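Local coordinates for prolyl oligopeptidase (Novosphingobium capsulatum, PDB 1YR2), which probably hydrolyses oligopeptides after proline and, less readily, after alanine, acting as a serine-type endopeptidase, at residues S120-W125 with L135-A140; P114-A119 with D418-L423; R149-P154 with K192-A197. All blocks are in the same frame, centred on the assembly; numbering follows the deposited sequence.

In the fold
All three contacts lie in the seven-bladed beta-propeller, on the same side of the chain's centre, and all involve its first four-stranded sheet. Contact 1 forms the middle of that sheet, strands 120-126 and 134-139. Contact 2 ties strand 110-117, at one margin, to strand 421-427 of the seventh sheet, and contact 3 ties strand 149-152, at the other, to strand 188-195 of the second. Centres of contacts 2 and 3 are each about 10 Å from that of contact 1 and about 18 Å from each other. Contact 2 joins distant sequence and spans contacts 1 and 3, which follow one another. The first blade is thereby held to both its neighbours, including across the join of the ring.

Contact 1 of 3, residues S120-W125 with L135-A140; sequences SVFYSW and LLVRPA
L136 N donates to Y123 O at 2.9 Å, the shortest polar bond between S120-W125 and L135-A140, and Y123 N returns the bond to L136 O at 3.0 Å. V121 and R138 are joined in the same two-way fashion, so two hydrogen-bonded antiparallel pairs flank the non-hydrogen-bonded pair of F122 and V137. On the face carrying V121, Y123, L136 and R138, the tyrosine ring lies against L136. Its CG stands between its own backbone N and carbonyl carbon (chi1 56°), which brings the ring back over the hairpin partner. One ring face rests on L136 CB, 4.1 Å from the centroid and 21° off the normal, a CH-pi contact displaced toward the rim.

The two strands form a beta hairpin and supply the two central strands of the first four-stranded propeller blade, between strands 110-117 and 149-152.

Further along this face, V121 and R138 point the same way, and V121 CG1 touches R138 CG at 3.6 Å. The arginine then crosses Y123 at about a right angle, with ring and guanidinium planes 56° apart. Y123 OH is 3.4 Å from R138 NH1, but the angle is too poor for a hydrogen bond; NH1 instead forms a salt bridge with E448 and bonds T146 O.

Across the sheet, F122 and V137 lie side by side. V137 CG2 sits over one face of the phenyl ring, near its rim, 3.7 Å from F122 CE2; W168 and A170 of the next blade also touch that phenylalanine. L135, on the same face as F122 and V137, turns its end toward the partner strand, and L135 CD1 reaches Y123 O at 3.6 Å. Next to the hairpin turn, W125 CB packs on L136 CD1 at 3.8 Å, whereas the indole NE1 bonds E109.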
loop_
_atom_site.group_PDB
_atom_site.type_symbol
_atom_site.label_atom_id
_atom_site.label_comp_id
_atom_site.label_asym_id
_atom_site.label_seq_id
_atom_site.Cartn_x
_atom_site.Cartn_y
_atom_site.Cartn_z
ATOM N N SER A 120 -12.210 -13.903 26.429
ATOM C CA SER A 120 -10.947 -13.227 26.170
ATOM C C SER A 120 -10.948 -12.467 24.840
ATOM O O SER A 120 -11.653 -12.797 23.876
ATOM C CB SER A 120 -9.783 -14.249 26.187
ATOM O OG SER A 120 -9.567 -14.823 27.457
ATOM N N VAL A 121 -10.106 -11.440 24.792
ATOM C CA VAL A 121 -9.797 -10.756 23.555
ATOM C C VAL A 121 -8.276 -10.872 23.301
ATOM O O VAL A 121 -7.482 -10.694 24.225
ATOM C CB VAL A 121 -10.303 -9.287 23.582
ATOM C CG1 VAL A 121 -9.655 -8.491 24.648
ATOM C CG2 VAL A 121 -10.083 -8.601 22.247
ATOM N N PHE A 122 -7.904 -11.128 22.051
ATOM C CA PHE A 122 -6.531 -11.370 21.576
ATOM C C PHE A 122 -6.174 -10.331 20.513
ATOM O O PHE A 122 -6.987 -10.039 19.628
ATOM C CB PHE A 122 -6.363 -12.775 20.943
ATOM C CG PHE A 122 -6.814 -13.912 21.819
ATOM C CD1 PHE A 122 -8.142 -14.235 21.954
ATOM C CD2 PHE A 122 -5.877 -14.681 22.499
ATOM C CE1 PHE A 122 -8.556 -15.291 22.761
ATOM C CE2 PHE A 122 -6.278 -15.750 23.269
ATOM C CZ PHE A 122 -7.584 -16.054 23.440
ATOM N N TYR A 123 -4.990 -9.742 20.638
ATOM C CA TYR A 123 -4.555 -8.739 19.671
ATOM C C TYR A 123 -3.051 -8.587 19.704
ATOM O O TYR A 123 -2.424 -8.708 20.730
ATOM C CB TYR A 123 -5.259 -7.379 19.923
ATOM C CG TYR A 123 -5.052 -6.869 21.341
ATOM C CD1 TYR A 123 -5.770 -7.396 22.379
ATOM C CD2 TYR A 123 -4.095 -5.911 21.619
ATOM C CE1 TYR A 123 -5.610 -6.968 23.671
ATOM C CE2 TYR A 123 -3.899 -5.470 22.916
ATOM C CZ TYR A 123 -4.652 -6.026 23.946
ATOM O OH TYR A 123 -4.468 -5.634 25.244
ATOM N N SER A 124 -2.469 -8.342 18.544
ATOM C CA SER A 124 -1.062 -8.001 18.464
ATOM C C SER A 124 -0.829 -6.551 18.982
ATOM O O SER A 124 -1.733 -5.707 18.882
ATOM C CB SER A 124 -0.566 -8.226 17.027
ATOM O OG SER A 124 -0.977 -7.201 16.162
ATOM N N TRP A 125 0.376 -6.296 19.498
ATOM C CA TRP A 125 0.817 -4.991 19.915
ATOM C C TRP A 125 2.305 -4.879 19.727
ATOM O O TRP A 125 3.027 -5.781 20.070
ATOM C CB TRP A 125 0.474 -4.705 21.368
ATOM C CG TRP A 125 0.870 -3.368 21.819
ATOM C CD1 TRP A 125 0.217 -2.226 21.605
ATOM C CD2 TRP A 125 2.019 -3.028 22.598
ATOM N NE1 TRP A 125 0.882 -1.164 22.162
ATOM C CE2 TRP A 125 1.985 -1.636 22.805
ATOM C CE3 TRP A 125 3.076 -3.766 23.167
ATOM C CZ2 TRP A 125 2.941 -0.964 23.558
ATOM C CZ3 TRP A 125 4.020 -3.106 23.894
ATOM C CH2 TRP A 125 3.957 -1.717 24.095
ATOM N N LEU A 135 1.865 -10.923 21.024
ATOM C CA LEU A 135 0.441 -11.280 21.097
ATOM C C LEU A 135 0.042 -11.104 22.557
ATOM O O LEU A 135 0.577 -11.778 23.462
ATOM C CB LEU A 135 0.205 -12.725 20.665
ATOM C CG LEU A 135 -1.294 -13.096 20.628
ATOM C CD1 LEU A 135 -2.056 -12.181 19.757
ATOM C CD2 LEU A 135 -1.419 -14.573 20.230
ATOM N N LEU A 136 -0.884 -10.189 22.742
ATOM C CA LEU A 136 -1.521 -9.910 24.018
ATOM C C LEU A 136 -2.916 -10.475 24.129
ATOM O O LEU A 136 -3.647 -10.702 23.138
ATOM C CB LEU A 136 -1.617 -8.397 24.253
ATOM C CG LEU A 136 -0.328 -7.610 24.123
ATOM C CD1 LEU A 136 -0.542 -6.266 24.692
ATOM C CD2 LEU A 136 0.817 -8.322 24.785
ATOM N N VAL A 137 -3.293 -10.706 25.378
ATOM C CA VAL A 137 -4.612 -11.207 25.692
ATOM C C VAL A 137 -5.106 -10.529 26.951
ATOM O O VAL A 137 -4.343 -10.191 27.856
ATOM C CB VAL A 137 -4.582 -12.740 25.919
ATOM C CG1 VAL A 137 -3.714 -13.100 27.129
ATOM C CG2 VAL A 137 -5.991 -13.287 26.067
ATOM N N ARG A 138 -6.390 -10.308 27.040
ATOM C CA ARG A 138 -6.959 -9.812 28.295
ATOM C C ARG A 138 -8.427 -10.216 28.398
ATOM O O ARG A 138 -8.984 -10.683 27.415
ATOM C CB ARG A 138 -6.768 -8.303 28.391
ATOM C CG ARG A 138 -7.695 -7.493 27.468
ATOM C CD ARG A 138 -7.434 -5.945 27.553
ATOM N NE ARG A 138 -8.327 -5.256 26.618
ATOM C CZ ARG A 138 -8.048 -4.148 26.000
ATOM N NH1 ARG A 138 -6.923 -3.506 26.244
ATOM N NH2 ARG A 138 -8.916 -3.629 25.170
ATOM N N PRO A 139 -9.070 -10.107 29.555
ATOM C CA PRO A 139 -10.504 -10.424 29.601
ATOM C C PRO A 139 -11.324 -9.544 28.643
ATOM O O PRO A 139 -11.037 -8.353 28.486
ATOM C CB PRO A 139 -10.882 -10.182 31.078
ATOM C CG PRO A 139 -9.543 -10.360 31.809
ATOM C CD PRO A 139 -8.548 -9.702 30.880
ATOM N N ALA A 140 -12.350 -10.133 28.042
ATOM C CA ALA A 140 -13.163 -9.470 27.033
ATOM C C ALA A 140 -13.851 -8.251 27.584
ATOM O O ALA A 140 -14.089 -7.320 26.844
ATOM C CB ALA A 140 -14.206 -10.431 26.444
#

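Contact 2 of 3, residues P114-A119 with D418-L423; sequences PQRRGA and DRHAYL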
loop_
_atom_site.group_PDB
_atom_site.type_symbol
_atom_site.label_atom_id
_atom_site.label_comp_id
_atom_site.label_asym_id
_atom_site.label_seq_id
_atom_site.Cartn_x
_atom_site.Cartn_y
_atom_site.Cartn_z
ATOM N N PRO A 114 -8.377 -6.887 16.927
ATOM C CA PRO A 114 -8.633 -7.871 17.965
ATOM C C PRO A 114 -9.597 -8.993 17.599
ATOM O O PRO A 114 -10.513 -8.788 16.806
ATOM C CB PRO A 114 -9.180 -7.036 19.088
ATOM C CG PRO A 114 -9.722 -5.874 18.494
ATOM C CD PRO A 114 -9.006 -5.596 17.226
ATOM N N GLN A 115 -9.378 -10.157 18.184
ATOM C CA GLN A 115 -10.238 -11.328 18.035
ATOM C C GLN A 115 -10.803 -11.650 19.404
ATOM O O GLN A 115 -10.049 -11.858 20.354
ATOM C CB GLN A 115 -9.459 -12.522 17.493
ATOM C CG GLN A 115 -8.945 -12.336 16.092
ATOM C CD GLN A 115 -10.072 -12.254 15.058
ATOM O OE1 GLN A 115 -11.162 -12.813 15.253
ATOM N NE2 GLN A 115 -9.807 -11.574 13.957
ATOM N N ARG A 116 -12.120 -11.661 19.512
ATOM C CA ARG A 116 -12.806 -12.055 20.768
ATOM C C ARG A 116 -13.235 -13.524 20.680
ATOM O O ARG A 116 -13.886 -13.921 19.710
ATOM C CB ARG A 116 -14.017 -11.168 20.963
ATOM C CG ARG A 116 -13.644 -9.707 21.209
ATOM C CD ARG A 116 -14.841 -8.705 21.192
ATOM N NE ARG A 116 -14.464 -7.540 21.982
ATOM C CZ ARG A 116 -14.824 -7.317 23.249
ATOM N NH1 ARG A 116 -15.632 -8.139 23.905
ATOM N NH2 ARG A 116 -14.384 -6.212 23.848
ATOM N N ARG A 117 -12.792 -14.346 21.632
ATOM C CA ARG A 117 -13.260 -15.715 21.736
ATOM C C ARG A 117 -13.471 -16.009 23.221
ATOM O O ARG A 117 -12.605 -15.741 24.053
ATOM C CB ARG A 117 -12.283 -16.724 21.127
ATOM C CG ARG A 117 -11.936 -16.548 19.665
ATOM C CD ARG A 117 -13.105 -16.848 18.682
ATOM N NE ARG A 117 -12.573 -16.794 17.347
ATOM C CZ ARG A 117 -12.435 -15.679 16.662
ATOM N NH1 ARG A 117 -12.908 -14.531 17.143
ATOM N NH2 ARG A 117 -11.904 -15.719 15.460
ATOM N N GLY A 118 -14.637 -16.555 23.546
ATOM C CA GLY A 118 -14.981 -16.855 24.931
ATOM C C GLY A 118 -14.931 -15.644 25.825
ATOM O O GLY A 118 -15.547 -14.623 25.542
ATOM N N ALA A 119 -14.142 -15.761 26.866
ATOM C CA ALA A 119 -13.986 -14.734 27.880
ATOM C C ALA A 119 -12.839 -13.775 27.592
ATOM O O ALA A 119 -12.553 -12.908 28.409
ATOM C CB ALA A 119 -13.768 -15.378 29.221
ATOM N N ASP A 418 -21.990 -11.297 17.485
ATOM C CA ASP A 418 -21.193 -10.497 18.411
ATOM C C ASP A 418 -21.466 -9.002 18.135
ATOM O O ASP A 418 -21.368 -8.559 16.980
ATOM C CB ASP A 418 -19.710 -10.843 18.180
ATOM C CG ASP A 418 -18.783 -10.288 19.234
ATOM O OD1 ASP A 418 -19.109 -9.264 19.883
ATOM O OD2 ASP A 418 -17.663 -10.834 19.459
ATOM N N ARG A 419 -21.719 -8.215 19.175
ATOM C CA ARG A 419 -21.993 -6.785 19.022
ATOM C C ARG A 419 -20.740 -5.903 18.904
ATOM O O ARG A 419 -20.857 -4.740 18.598
ATOM C CB ARG A 419 -22.852 -6.296 20.181
ATOM C CG ARG A 419 -22.134 -6.177 21.527
ATOM C CD ARG A 419 -23.110 -6.188 22.684
ATOM N NE ARG A 419 -22.495 -6.479 23.981
ATOM C CZ ARG A 419 -23.103 -6.272 25.150
ATOM N NH1 ARG A 419 -24.345 -5.785 25.194
ATOM N NH2 ARG A 419 -22.480 -6.558 26.292
ATOM N N HIS A 420 -19.555 -6.463 19.147
ATOM C CA HIS A 420 -18.291 -5.728 19.085
ATOM C C HIS A 420 -17.625 -6.124 17.780
ATOM O O HIS A 420 -17.371 -7.319 17.522
ATOM C CB HIS A 420 -17.381 -6.076 20.265
ATOM C CG HIS A 420 -17.936 -5.649 21.581
ATOM N ND1 HIS A 420 -18.337 -4.349 21.823
ATOM C CD2 HIS A 420 -18.248 -6.358 22.690
ATOM C CE1 HIS A 420 -18.850 -4.274 23.043
ATOM N NE2 HIS A 420 -18.790 -5.478 23.591
ATOM N N ALA A 421 -17.444 -5.146 16.916
ATOM C CA ALA A 421 -16.638 -5.326 15.712
ATOM C C ALA A 421 -15.551 -4.251 15.625
ATOM O O ALA A 421 -15.536 -3.312 16.412
ATOM C CB ALA A 421 -17.531 -5.302 14.482
ATOM N N TYR A 422 -14.632 -4.411 14.691
ATOM C CA TYR A 422 -13.434 -3.556 14.574
ATOM C C TYR A 422 -13.108 -3.397 13.097
ATOM O O TYR A 422 -13.322 -4.322 12.315
ATOM C CB TYR A 422 -12.248 -4.188 15.302
ATOM C CG TYR A 422 -12.603 -4.454 16.739
ATOM C CD1 TYR A 422 -12.466 -3.460 17.701
ATOM C CD2 TYR A 422 -13.243 -5.644 17.102
ATOM C CE1 TYR A 422 -12.878 -3.671 19.043
ATOM C CE2 TYR A 422 -13.672 -5.870 18.399
ATOM C CZ TYR A 422 -13.502 -4.874 19.362
ATOM O OH TYR A 422 -13.941 -5.110 20.634
ATOM N N LEU A 423 -12.588 -2.233 12.734
ATOM C CA LEU A 423 -12.240 -1.883 11.357
ATOM C C LEU A 423 -10.885 -1.185 11.385
ATOM O O LEU A 423 -10.672 -0.286 12.203
ATOM C CB LEU A 423 -13.331 -0.938 10.804
ATOM C CG LEU A 423 -13.310 -0.402 9.395
ATOM C CD1 LEU A 423 -13.316 -1.560 8.439
ATOM C CD2 LEU A 423 -14.606 0.339 9.121
#
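R116 NE donates to Y422 OH at 2.8 Å, linking P114-A119 to D418-L423. The bond is bent, 143° at the hydrogen, and the hydroxyl oxygen lies 26° out of the guanidinium plane. The guanidinium and phenol planes are nearly parallel, 10° apart, and NE lies near the ring plane at the hydroxyl edge, so this is not a face-to-face stack. The ring's face is used by P114: CG stands over the centre, 3.6 Å from the Y422 centroid and nearly on the normal, a well-formed CH-pi contact. H420 covers one face of the R116 guanidinium toward its rim, with H420 CD2 3.4 Å from R116 NH1; the planes are well tilted from each other, so this is no parallel stack.

The R116 side chain is extended from CG to NE, which carries its head across the gap to the tyrosine, and its NH2 has a weak bond to A140 O. R117 NH1 bonds R116 O at 2.8 Å, at the backbone from which that side chain springs. On the partner segment D418 OD1 accepts from H420 N at 2.9 Å, an Asx turn that ties down the backbone N of the histidine. D418 OD2 touches R116 CD at 3.9 Å but stays 5.2 Å from R116 NE; its salt bridge is with R415. W447 meets the Y422 ring edge-to-face, and P114 O is bonded by S413 OG.

Strands 110-117 and 421-427 belong to the first and seventh propeller blades. The nearest CA atoms, those of P114 and Y422, are 7.3 Å apart, too far for strand pairing, so side chains make the join, with strands 408-413 and 433-438 flanking Y422 and strand 120-126 backing P114 and R116.

Contact 3 of 3, residues R149-P154 with K192-A197; sequences RVLLDP and KFVGVA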
loop_
_atom_site.group_PDB
_atom_site.type_symbol
_atom_site.label_atom_id
_atom_site.label_comp_id
_atom_site.label_asym_id
_atom_site.label_seq_id
_atom_site.Cartn_x
_atom_site.Cartn_y
_atom_site.Cartn_z
ATOM N N ARG A 149 -1.954 -8.870 28.814
ATOM C CA ARG A 149 -0.937 -9.828 29.248
ATOM C C ARG A 149 -0.228 -10.389 28.012
ATOM O O ARG A 149 -0.873 -10.693 26.997
ATOM C CB ARG A 149 -1.619 -10.940 30.056
ATOM C CG ARG A 149 -0.768 -12.147 30.329
ATOM C CD ARG A 149 -1.390 -13.106 31.295
ATOM N NE ARG A 149 -2.778 -13.505 30.955
ATOM C CZ ARG A 149 -3.128 -14.633 30.331
ATOM N NH1 ARG A 149 -2.202 -15.479 29.875
ATOM N NH2 ARG A 149 -4.425 -14.902 30.144
ATOM N N VAL A 150 1.093 -10.498 28.075
ATOM C CA VAL A 150 1.844 -11.070 26.981
ATOM C C VAL A 150 1.628 -12.576 26.935
ATOM O O VAL A 150 2.016 -13.314 27.827
ATOM C CB VAL A 150 3.323 -10.766 27.096
ATOM C CG1 VAL A 150 4.115 -11.471 25.989
ATOM C CG2 VAL A 150 3.524 -9.233 27.098
ATOM N N LEU A 151 1.001 -13.013 25.865
ATOM C CA LEU A 151 0.739 -14.404 25.586
ATOM C C LEU A 151 1.851 -15.017 24.748
ATOM O O LEU A 151 2.303 -16.102 25.084
ATOM C CB LEU A 151 -0.622 -14.548 24.889
ATOM C CG LEU A 151 -1.095 -15.984 24.682
ATOM C CD1 LEU A 151 -1.168 -16.803 26.006
ATOM C CD2 LEU A 151 -2.457 -15.972 23.997
ATOM N N LEU A 152 2.265 -14.364 23.659
ATOM C CA LEU A 152 3.510 -14.714 22.969
ATOM C C LEU A 152 4.402 -13.503 22.785
ATOM O O LEU A 152 3.923 -12.418 22.471
ATOM C CB LEU A 152 3.224 -15.318 21.588
ATOM C CG LEU A 152 2.257 -16.499 21.477
ATOM C CD1 LEU A 152 1.876 -16.710 20.018
ATOM C CD2 LEU A 152 2.920 -17.707 22.070
ATOM N N ASP A 153 5.707 -13.674 23.017
ATOM C CA ASP A 153 6.676 -12.658 22.670
ATOM C C ASP A 153 7.766 -13.233 21.763
ATOM O O ASP A 153 8.787 -13.728 22.231
ATOM C CB ASP A 153 7.305 -12.036 23.888
ATOM C CG ASP A 153 8.109 -10.792 23.528
ATOM O OD1 ASP A 153 8.438 -10.606 22.327
ATOM O OD2 ASP A 153 8.400 -9.918 24.360
ATOM N N PRO A 154 7.560 -13.138 20.466
ATOM C CA PRO A 154 8.477 -13.762 19.507
ATOM C C PRO A 154 9.901 -13.200 19.559
ATOM O O PRO A 154 10.835 -13.920 19.200
ATOM C CB PRO A 154 7.819 -13.496 18.174
ATOM C CG PRO A 154 6.437 -13.105 18.486
ATOM C CD PRO A 154 6.436 -12.469 19.805
ATOM N N LYS A 192 2.375 -24.800 16.880
ATOM C CA LYS A 192 2.516 -25.060 18.321
ATOM C C LYS A 192 1.240 -24.517 18.982
ATOM O O LYS A 192 0.433 -23.822 18.362
ATOM C CB LYS A 192 3.719 -24.307 18.868
ATOM C CG LYS A 192 5.037 -24.832 18.369
ATOM C CD LYS A 192 6.214 -24.122 18.979
ATOM C CE LYS A 192 7.463 -24.476 18.199
ATOM N NZ LYS A 192 8.701 -24.020 18.865
ATOM N N PHE A 193 1.084 -24.806 20.254
ATOM C CA PHE A 193 -0.117 -24.433 20.976
ATOM C C PHE A 193 0.292 -23.925 22.375
ATOM O O PHE A 193 1.224 -24.428 23.010
ATOM C CB PHE A 193 -1.056 -25.649 21.104
ATOM C CG PHE A 193 -1.503 -26.260 19.789
ATOM C CD1 PHE A 193 -0.708 -27.178 19.109
ATOM C CD2 PHE A 193 -2.754 -25.925 19.236
ATOM C CE1 PHE A 193 -1.114 -27.710 17.908
ATOM C CE2 PHE A 193 -3.192 -26.483 18.071
ATOM C CZ PHE A 193 -2.400 -27.369 17.384
ATOM N N VAL A 194 -0.480 -22.967 22.877
ATOM C CA VAL A 194 -0.339 -22.490 24.242
ATOM C C VAL A 194 -1.733 -22.491 24.908
ATOM O O VAL A 194 -2.769 -22.318 24.247
ATOM C CB VAL A 194 0.319 -21.095 24.222
ATOM C CG1 VAL A 194 -0.543 -20.069 23.532
ATOM C CG2 VAL A 194 0.660 -20.614 25.565
ATOM N N GLY A 195 -1.757 -22.796 26.203
ATOM C CA GLY A 195 -2.947 -22.636 27.014
ATOM C C GLY A 195 -3.059 -21.178 27.388
ATOM O O GLY A 195 -2.117 -20.523 27.815
ATOM N N VAL A 196 -4.231 -20.634 27.213
ATOM C CA VAL A 196 -4.374 -19.210 27.332
ATOM C C VAL A 196 -4.372 -18.744 28.790
ATOM O O VAL A 196 -3.766 -17.708 29.105
ATOM C CB VAL A 196 -5.641 -18.735 26.605
ATOM C CG1 VAL A 196 -5.900 -17.297 26.867
ATOM C CG2 VAL A 196 -5.506 -18.967 25.077
ATOM N N ALA A 197 -5.071 -19.470 29.672
ATOM C CA ALA A 197 -5.177 -19.087 31.089
ATOM C C ALA A 197 -3.793 -18.873 31.705
ATOM O O ALA A 197 -3.557 -17.852 32.358
ATOM C CB ALA A 197 -5.949 -20.148 31.898
#
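R149 presents the end of its guanidinium to V196 O, while L151 lies slantwise against V194; these two orientations define how R149-P154 meets K192-A197. Both terminal nitrogens of the arginine grip the one carbonyl oxygen, R149 NH1 to V196 O at 2.8 Å and R149 NH2 to V196 O at 3.1 Å. The oxygen lies in the guanidinium plane, between the two donors. From the carbonyl's standpoint they differ: NH1 comes in nearly end-on, with a C=O...N angle of 175°, whereas NH2 stands 38° out of the carbonyl plane. The side chain reaches this position by a bend at chi3 (52°) after an extended start. A197 O lies over one guanidinium face, 3.7 Å from R149 NH1, and this adds a second carbonyl dipole near the charge, probably favourable.

Beyond this grip, toward L152, the contact is apolar and looser. L151 points toward the partner segment and spreads its two methyls there: L151 CD1 comes within 4.1 Å of V194 CG1, and L151 CD2 within 4.4 Å of V196 CG2. L152 turns the end of its side chain inward and adds CD2, 4.4 Å from V194 CG1. L151 and L152 both pair with L135, a classic beta bulge at the corner of the chain, and this is consistent with both leucines reaching the neighbouring segment.

The nearest CA atoms, those of L151 and V196, are 7.2 Å apart, too far for strand pairing, so side chains bridge two separate sheets. Strand 149-152 is the margin of the first propeller blade, next to strand 134-139, and strand 188-195 lies within the second blade, where strand 176-183 supplies L177 against V194 and Y179 against L152.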